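Local coordinates for TRAP dicarboxylate ABC transporter, substrate-binding protein (Roseobacter denitrificans, PDB 4OVQ) that binds beta-D-glucuronate and probably serves as the periplasmic solute-binding component of a TRAP transport system, at residues 137-145 against 258-269. Residues are numbered along the deposited sequence; the frame is centred on the assembly and turned at random.
Sequences PLAWYDAGA and AQESALYQRDLW
Q265 lies flat over the ring of Y141 where strand 137-141 runs nearly parallel to helix 258-269, 8° between their axes, a helix packed on the edge strand of one sheet of the type 2 periplasmic-binding-protein fold. The amide and ring planes are 9° apart, and Q265 CG sits 3.5 Å above the centre of the Y141 ring in a CH-pi contact. With CG anti to its backbone N (chi1 -169°) and a bend at chi2, Q265 folds over the ring and presents its amide to the backbone of D142. Q265 OE1 accepts from D142 N at 3.0 Å and Q265 NE2 donates to D142 O at 2.8 Å, in the carbonyl plane and on a lone pair; an amide, carrying a donor and an acceptor side by side, suits a backbone that offers both. At the ring edge, Y141 OH donates to S261 OG (2.8 Å), itself hydrogen-bonded to A41 O of helix 37-52. A phenylalanine at Y141 would probably keep the stack but leave S261 OG without this donor. Small A139, A258 and A262 let strand and helix approach closely. Beyond the strand, the chain continues toward the glucuronate pocket, and W269 offers one indole face to D142 O and A143 CA; its side chain also touches the ligand-binding N208. The D142 carboxylate meets this indole at CD1, D142 OD2 lying 3.3 Å from W269 CD1, while D142 OD1 closes an Asx turn by accepting from G144 N at 2.8 Å.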
loop_
_atom_site.group_PDB
_atom_site.type_symbol
_atom_site.label_atom_id
_atom_site.label_comp_id
_atom_site.label_asym_id
_atom_site.label_seq_id
_atom_site.Cartn_x
_atom_site.Cartn_y
_atom_site.Cartn_z
ATOM N N PRO A 137 3.781 -0.115 13.821
ATOM C CA PRO A 137 4.552 -0.684 12.705
ATOM C C PRO A 137 5.904 -1.217 13.177
ATOM O O PRO A 137 6.548 -0.606 14.020
ATOM C CB PRO A 137 4.731 0.501 11.759
ATOM C CG PRO A 137 4.798 1.663 12.723
ATOM C CD PRO A 137 3.813 1.366 13.810
ATOM N N LEU A 138 6.259 -2.388 12.687
ATOM C CA LEU A 138 7.487 -3.096 13.032
ATOM C C LEU A 138 8.534 -3.057 11.935
ATOM O O LEU A 138 9.719 -3.140 12.236
ATOM C CB LEU A 138 7.185 -4.557 13.335
ATOM C CG LEU A 138 6.243 -4.817 14.505
ATOM C CD1 LEU A 138 5.916 -6.311 14.531
ATOM C CD2 LEU A 138 6.856 -4.377 15.843
ATOM N N ALA A 139 8.120 -2.917 10.684
ATOM C CA ALA A 139 9.019 -2.834 9.549
ATOM C C ALA A 139 8.242 -2.381 8.340
ATOM O O ALA A 139 7.009 -2.494 8.319
ATOM C CB ALA A 139 9.672 -4.176 9.288
ATOM N N TRP A 140 8.949 -1.868 7.340
ATOM C CA TRP A 140 8.346 -1.362 6.138
ATOM C C TRP A 140 8.566 -2.322 4.930
ATOM O O TRP A 140 9.686 -2.789 4.652
ATOM C CB TRP A 140 8.930 0.013 5.765
ATOM C CG TRP A 140 8.844 1.068 6.819
ATOM C CD1 TRP A 140 9.899 1.672 7.449
ATOM C CD2 TRP A 140 7.662 1.673 7.350
ATOM N NE1 TRP A 140 9.441 2.589 8.355
ATOM C CE2 TRP A 140 8.072 2.631 8.299
ATOM C CE3 TRP A 140 6.291 1.506 7.118
ATOM C CZ2 TRP A 140 7.165 3.398 9.031
ATOM C CZ3 TRP A 140 5.395 2.293 7.844
ATOM C CH2 TRP A 140 5.843 3.217 8.789
ATOM N N TYR A 141 7.501 -2.556 4.179
ATOM C CA TYR A 141 7.558 -3.328 2.949
ATOM C C TYR A 141 7.411 -2.427 1.732
ATOM O O TYR A 141 6.746 -1.377 1.799
ATOM C CB TYR A 141 6.381 -4.309 2.913
ATOM C CG TYR A 141 6.508 -5.628 3.635
ATOM C CD1 TYR A 141 7.617 -5.976 4.404
ATOM C CD2 TYR A 141 5.481 -6.560 3.505
ATOM C CE1 TYR A 141 7.677 -7.219 5.037
ATOM C CE2 TYR A 141 5.531 -7.785 4.119
ATOM C CZ TYR A 141 6.620 -8.116 4.870
ATOM O OH TYR A 141 6.646 -9.360 5.473
ATOM N N ASP A 142 8.008 -2.833 0.610
ATOM C CA ASP A 142 7.884 -2.164 -0.689
ATOM C C ASP A 142 6.602 -2.606 -1.376
ATOM O O ASP A 142 6.252 -3.801 -1.374
ATOM C CB ASP A 142 9.089 -2.609 -1.542
ATOM C CG ASP A 142 9.391 -1.682 -2.707
ATOM O OD1 ASP A 142 8.547 -0.869 -3.131
ATOM O OD2 ASP A 142 10.535 -1.771 -3.217
ATOM N N ALA A 143 5.880 -1.653 -1.969
ATOM C CA ALA A 143 4.758 -1.958 -2.870
ATOM C C ALA A 143 4.868 -1.146 -4.142
ATOM O O ALA A 143 3.880 -0.963 -4.864
ATOM C CB ALA A 143 3.405 -1.707 -2.200
ATOM N N GLY A 144 6.083 -0.686 -4.440
ATOM C CA GLY A 144 6.333 0.022 -5.669
ATOM C C GLY A 144 5.497 1.261 -5.878
ATOM O O GLY A 144 5.039 1.892 -4.937
ATOM N N ALA A 145 5.418 1.664 -7.147
ATOM C CA ALA A 145 4.520 2.735 -7.564
ATOM C C ALA A 145 3.251 2.171 -8.203
ATOM O O ALA A 145 3.297 1.185 -8.943
ATOM C CB ALA A 145 5.202 3.651 -8.547
ATOM N N ALA A 258 10.758 -8.972 12.183
ATOM C CA ALA A 258 10.062 -8.098 11.255
ATOM C C ALA A 258 11.009 -7.406 10.313
ATOM O O ALA A 258 10.789 -7.359 9.120
ATOM C CB ALA A 258 9.286 -7.039 12.019
ATOM N N GLN A 259 12.079 -6.855 10.863
ATOM C CA GLN A 259 13.056 -6.158 10.036
ATOM C C GLN A 259 13.712 -7.082 8.991
ATOM O O GLN A 259 13.878 -6.705 7.840
ATOM C CB GLN A 259 14.104 -5.471 10.915
ATOM C CG GLN A 259 13.556 -4.316 11.752
ATOM C CD GLN A 259 14.520 -3.824 12.817
ATOM O OE1 GLN A 259 15.605 -4.374 13.000
ATOM N NE2 GLN A 259 14.129 -2.779 13.516
ATOM N N GLU A 260 14.067 -8.292 9.401
ATOM C CA GLU A 260 14.681 -9.253 8.512
ATOM C C GLU A 260 13.685 -9.755 7.442
ATOM O O GLU A 260 14.032 -9.903 6.276
ATOM C CB GLU A 260 15.307 -10.371 9.334
ATOM C CG GLU A 260 16.519 -9.876 10.116
ATOM C CD GLU A 260 17.151 -10.934 11.011
ATOM O OE1 GLU A 260 16.610 -12.042 11.092
ATOM O OE2 GLU A 260 18.209 -10.643 11.619
ATOM N N SER A 261 12.428 -9.991 7.836
ATOM C CA SER A 261 11.398 -10.299 6.880
ATOM C C SER A 261 11.284 -9.201 5.840
ATOM O O SER A 261 11.158 -9.454 4.657
ATOM C CB SER A 261 10.071 -10.435 7.610
ATOM O OG SER A 261 8.940 -10.403 6.753
ATOM N N ALA A 262 11.337 -7.942 6.303
ATOM C CA ALA A 262 11.198 -6.843 5.356
ATOM C C ALA A 262 12.368 -6.689 4.390
ATOM O O ALA A 262 12.154 -6.381 3.236
ATOM C CB ALA A 262 10.886 -5.542 6.077
ATOM N N LEU A 263 13.597 -6.906 4.862
ATOM C CA LEU A 263 14.720 -6.904 3.924
ATOM C C LEU A 263 14.561 -8.002 2.866
ATOM O O LEU A 263 14.804 -7.784 1.690
ATOM C CB LEU A 263 16.027 -7.065 4.694
ATOM C CG LEU A 263 16.353 -5.885 5.618
ATOM C CD1 LEU A 263 17.659 -6.132 6.324
ATOM C CD2 LEU A 263 16.420 -4.546 4.857
ATOM N N TYR A 264 14.067 -9.174 3.274
ATOM C CA TYR A 264 13.790 -10.250 2.313
ATOM C C TYR A 264 12.674 -9.860 1.332
ATOM O O TYR A 264 12.791 -10.012 0.119
ATOM C CB TYR A 264 13.434 -11.507 3.115
ATOM C CG TYR A 264 13.199 -12.777 2.334
ATOM C CD1 TYR A 264 14.055 -13.180 1.306
ATOM C CD2 TYR A 264 12.124 -13.589 2.654
ATOM C CE1 TYR A 264 13.826 -14.364 0.621
ATOM C CE2 TYR A 264 11.899 -14.762 1.989
ATOM C CZ TYR A 264 12.739 -15.143 0.974
ATOM O OH TYR A 264 12.471 -16.334 0.326
ATOM N N GLN A 265 11.597 -9.290 1.881
ATOM C CA GLN A 265 10.478 -8.825 1.075
ATOM C C GLN A 265 10.935 -7.860 -0.011
ATOM O O GLN A 265 10.479 -7.923 -1.163
ATOM C CB GLN A 265 9.403 -8.159 1.952
ATOM C CG GLN A 265 8.084 -7.878 1.217
ATOM C CD GLN A 265 8.037 -6.519 0.512
ATOM O OE1 GLN A 265 8.871 -5.663 0.753
ATOM N NE2 GLN A 265 7.066 -6.336 -0.364
ATOM N N ARG A 266 11.850 -6.980 0.364
ATOM C CA ARG A 266 12.324 -5.987 -0.581
ATOM C C ARG A 266 13.122 -6.653 -1.704
ATOM O O ARG A 266 12.937 -6.299 -2.882
ATOM C CB ARG A 266 13.046 -4.869 0.137
ATOM C CG ARG A 266 12.044 -4.015 0.913
ATOM C CD ARG A 266 12.660 -3.077 1.881
ATOM N NE ARG A 266 13.638 -2.205 1.272
ATOM C CZ ARG A 266 14.415 -1.383 1.965
ATOM N NH1 ARG A 266 15.298 -0.620 1.322
ATOM N NH2 ARG A 266 14.317 -1.328 3.296
ATOM N N ASP A 267 13.914 -7.676 -1.367
ATOM C CA ASP A 267 14.615 -8.459 -2.405
ATOM C C ASP A 267 13.624 -9.214 -3.297
ATOM O O ASP A 267 13.773 -9.253 -4.528
ATOM C CB ASP A 267 15.573 -9.464 -1.761
ATOM C CG ASP A 267 16.743 -8.798 -1.061
ATOM O OD1 ASP A 267 17.064 -7.624 -1.375
ATOM O OD2 ASP A 267 17.371 -9.454 -0.190
ATOM N N LEU A 268 12.629 -9.849 -2.691
ATOM C CA LEU A 268 11.604 -10.560 -3.466
ATOM C C LEU A 268 10.852 -9.573 -4.357
ATOM O O LEU A 268 10.540 -9.857 -5.511
ATOM C CB LEU A 268 10.606 -11.300 -2.565
ATOM C CG LEU A 268 11.154 -12.432 -1.702
ATOM C CD1 LEU A 268 10.046 -13.011 -0.814
ATOM C CD2 LEU A 268 11.766 -13.503 -2.608
ATOM N N TRP A 269 10.528 -8.415 -3.791
ATOM C CA TRP A 269 9.715 -7.418 -4.491
ATOM C C TRP A 269 10.357 -6.966 -5.799
ATOM O O TRP A 269 9.699 -6.927 -6.844
ATOM C CB TRP A 269 9.451 -6.193 -3.597
ATOM C CG TRP A 269 8.567 -5.236 -4.328
ATOM C CD1 TRP A 269 8.947 -4.099 -4.990
ATOM C CD2 TRP A 269 7.162 -5.376 -4.536
ATOM N NE1 TRP A 269 7.847 -3.521 -5.600
ATOM C CE2 TRP A 269 6.748 -4.298 -5.344
ATOM C CE3 TRP A 269 6.225 -6.323 -4.144
ATOM C CZ2 TRP A 269 5.414 -4.127 -5.746
ATOM C CZ3 TRP A 269 4.918 -6.168 -4.551
ATOM C CH2 TRP A 269 4.523 -5.056 -5.338
HETATM O O HOH W 1 12.497 -2.149 5.008
#